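Local structure of glucose-6-phosphate isomerase like protein (Thermus thermophilus, 1WIW) at residues B[29-35]-B[101-105]. The protein probably binds phosphorylated sugars and interconverts them as a glucose-6-phosphate or mannose-6-phosphate isomerase of the PGI/PMI family. Numbering follows the deposited sequence.
Sequences PVPGEAY and EVHIP
The ring of Tyr-35 has Glu-101 at its edge: carboxylate oxygen OE2 of Glu-101 lies near the ring plane, 4.1 Å from OH of Tyr-35, with ring and carboxylate planes 33° apart. One face of the same ring carries CG of Glu-33, 3.9 Å above the plane and offset toward the rim. Beyond that carbon the chain of Glu-33 runs out extended and meets Glu-101 from the opposite direction, OE1 of Glu-33 standing 4.0 Å from OE2 of Glu-101. The two carboxylates are turned nearly perpendicular, 84° between their planes. Arg-90 forms a salt bridge to each of these two oxygens through NH2, and Phe-66 meets the tyrosine ring edge-to-face. Next to this polar cluster, Val-102 has CG1 anti to the backbone N (chi1 -178°), which turns that methyl to Pro-29 and the other, CG2, to OH of Tyr-35. CG1 packs tightly on CB of Pro-29 at 3.5 Å. CG and CD of the proline ring are met by Ile-104, whose side chain crosses it at about a right angle; CD1 of Ile-104 is only 3.3 Å from CG of Pro-29, an atom shared with CG1 of Val-102. An alanine in place of Pro-29 would lose CG and CD, and is likely to leave CD1 of Ile-104 without its proline neighbour and CG1 of Val-102 less closely packed. The contact joins the loop between helix 17-23 and strand 39-45 to edge strand 102-103 of the parallel sheet in the N-terminal SIS domain, beside helix 110-121. Its chemistry is divided: apolar packing holds the proline end, whereas the two like-charged glutamates can approach at the other because a shared arginine probably offsets their repulsion.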
loop_
_atom_site.group_PDB
_atom_site.type_symbol
_atom_site.label_atom_id
_atom_site.label_comp_id
_atom_site.label_asym_id
_atom_site.label_seq_id
_atom_site.Cartn_x
_atom_site.Cartn_y
_atom_site.Cartn_z
ATOM N N PRO B 29 -11.167 21.139 -13.917
ATOM C CA PRO B 29 -10.817 21.675 -15.236
ATOM C C PRO B 29 -11.217 20.772 -16.393
ATOM O O PRO B 29 -11.245 19.546 -16.272
ATOM C CB PRO B 29 -9.307 21.840 -15.148
ATOM C CG PRO B 29 -8.918 20.670 -14.298
ATOM C CD PRO B 29 -9.954 20.728 -13.188
ATOM N N VAL B 30 -11.514 21.412 -17.517
ATOM C CA VAL B 30 -11.907 20.741 -18.744
ATOM C C VAL B 30 -10.819 21.052 -19.771
ATOM O O VAL B 30 -10.382 22.200 -19.887
ATOM C CB VAL B 30 -13.258 21.295 -19.251
ATOM C CG1 VAL B 30 -13.596 20.715 -20.609
ATOM C CG2 VAL B 30 -14.355 20.971 -18.247
ATOM N N PRO B 31 -10.355 20.037 -20.516
ATOM C CA PRO B 31 -9.312 20.308 -21.508
ATOM C C PRO B 31 -9.813 21.249 -22.598
ATOM O O PRO B 31 -10.927 21.095 -23.102
ATOM C CB PRO B 31 -8.956 18.915 -22.031
ATOM C CG PRO B 31 -10.220 18.147 -21.849
ATOM C CD PRO B 31 -10.719 18.611 -20.506
ATOM N N GLY B 32 -8.991 22.234 -22.942
ATOM C CA GLY B 32 -9.370 23.194 -23.961
ATOM C C GLY B 32 -8.729 22.930 -25.310
ATOM O O GLY B 32 -8.762 23.787 -26.193
ATOM N N GLU B 33 -8.145 21.749 -25.477
ATOM C CA GLU B 33 -7.507 21.402 -26.738
ATOM C C GLU B 33 -7.329 19.898 -26.879
ATOM O O GLU B 33 -7.379 19.159 -25.895
ATOM C CB GLU B 33 -6.157 22.115 -26.855
ATOM C CG GLU B 33 -5.150 21.764 -25.771
ATOM C CD GLU B 33 -4.003 22.756 -25.710
ATOM O OE1 GLU B 33 -2.996 22.470 -25.029
ATOM O OE2 GLU B 33 -4.111 23.830 -26.338
ATOM N N ALA B 34 -7.132 19.450 -28.115
ATOM C CA ALA B 34 -6.957 18.032 -28.398
ATOM C C ALA B 34 -5.502 17.614 -28.235
ATOM O O ALA B 34 -4.735 17.622 -29.199
ATOM C CB ALA B 34 -7.433 17.719 -29.810
ATOM N N TYR B 35 -5.128 17.250 -27.014
ATOM C CA TYR B 35 -3.765 16.821 -26.734
ATOM C C TYR B 35 -3.392 15.681 -27.667
ATOM O O TYR B 35 -4.087 14.668 -27.735
ATOM C CB TYR B 35 -3.646 16.373 -25.277
ATOM C CG TYR B 35 -3.882 17.497 -24.300
ATOM C CD1 TYR B 35 -2.904 18.462 -24.074
ATOM C CD2 TYR B 35 -5.104 17.627 -23.637
ATOM C CE1 TYR B 35 -3.134 19.531 -23.212
ATOM C CE2 TYR B 35 -5.344 18.694 -22.775
ATOM C CZ TYR B 35 -4.355 19.639 -22.570
ATOM O OH TYR B 35 -4.589 20.699 -21.729
ATOM N N GLU B 101 0.142 24.133 -15.843
ATOM C CA GLU B 101 -0.628 24.525 -17.020
ATOM C C GLU B 101 -2.135 24.403 -16.770
ATOM O O GLU B 101 -2.926 25.199 -17.279
ATOM C CB GLU B 101 -0.225 23.659 -18.221
ATOM C CG GLU B 101 -0.794 24.138 -19.551
ATOM C CD GLU B 101 -0.285 23.332 -20.737
ATOM O OE1 GLU B 101 0.949 23.166 -20.856
ATOM O OE2 GLU B 101 -1.117 22.873 -21.553
ATOM N N VAL B 102 -2.525 23.394 -15.997
ATOM C CA VAL B 102 -3.928 23.167 -15.658
ATOM C C VAL B 102 -4.023 23.108 -14.133
ATOM O O VAL B 102 -3.414 22.250 -13.491
ATOM C CB VAL B 102 -4.443 21.852 -16.270
ATOM C CG1 VAL B 102 -5.920 21.671 -15.954
ATOM C CG2 VAL B 102 -4.229 21.868 -17.772
ATOM N N HIS B 103 -4.803 24.017 -13.560
ATOM C CA HIS B 103 -4.920 24.115 -12.112
ATOM C C HIS B 103 -6.050 23.340 -11.431
ATOM O O HIS B 103 -7.211 23.382 -11.849
ATOM C CB HIS B 103 -5.018 25.592 -11.718
ATOM C CG HIS B 103 -4.782 25.845 -10.264
ATOM N ND1 HIS B 103 -5.623 26.621 -9.497
ATOM C CD2 HIS B 103 -3.802 25.416 -9.432
ATOM C CE1 HIS B 103 -5.176 26.657 -8.254
ATOM N NE2 HIS B 103 -4.072 25.934 -8.188
ATOM N N ILE B 104 -5.679 22.620 -10.378
ATOM C CA ILE B 104 -6.617 21.854 -9.567
ATOM C C ILE B 104 -6.187 22.090 -8.124
ATOM O O ILE B 104 -5.243 21.464 -7.636
ATOM C CB ILE B 104 -6.560 20.328 -9.849
ATOM C CG1 ILE B 104 -7.077 20.019 -11.253
ATOM C CG2 ILE B 104 -7.435 19.578 -8.836
ATOM C CD1 ILE B 104 -6.219 20.547 -12.363
ATOM N N PRO B 105 -6.854 23.023 -7.431
ATOM C CA PRO B 105 -6.510 23.317 -6.038
ATOM C C PRO B 105 -6.624 22.099 -5.111
ATOM O O PRO B 105 -7.343 21.139 -5.401
ATOM C CB PRO B 105 -7.473 24.452 -5.669
ATOM C CG PRO B 105 -8.628 24.264 -6.612
ATOM C CD PRO B 105 -7.942 23.896 -7.905
#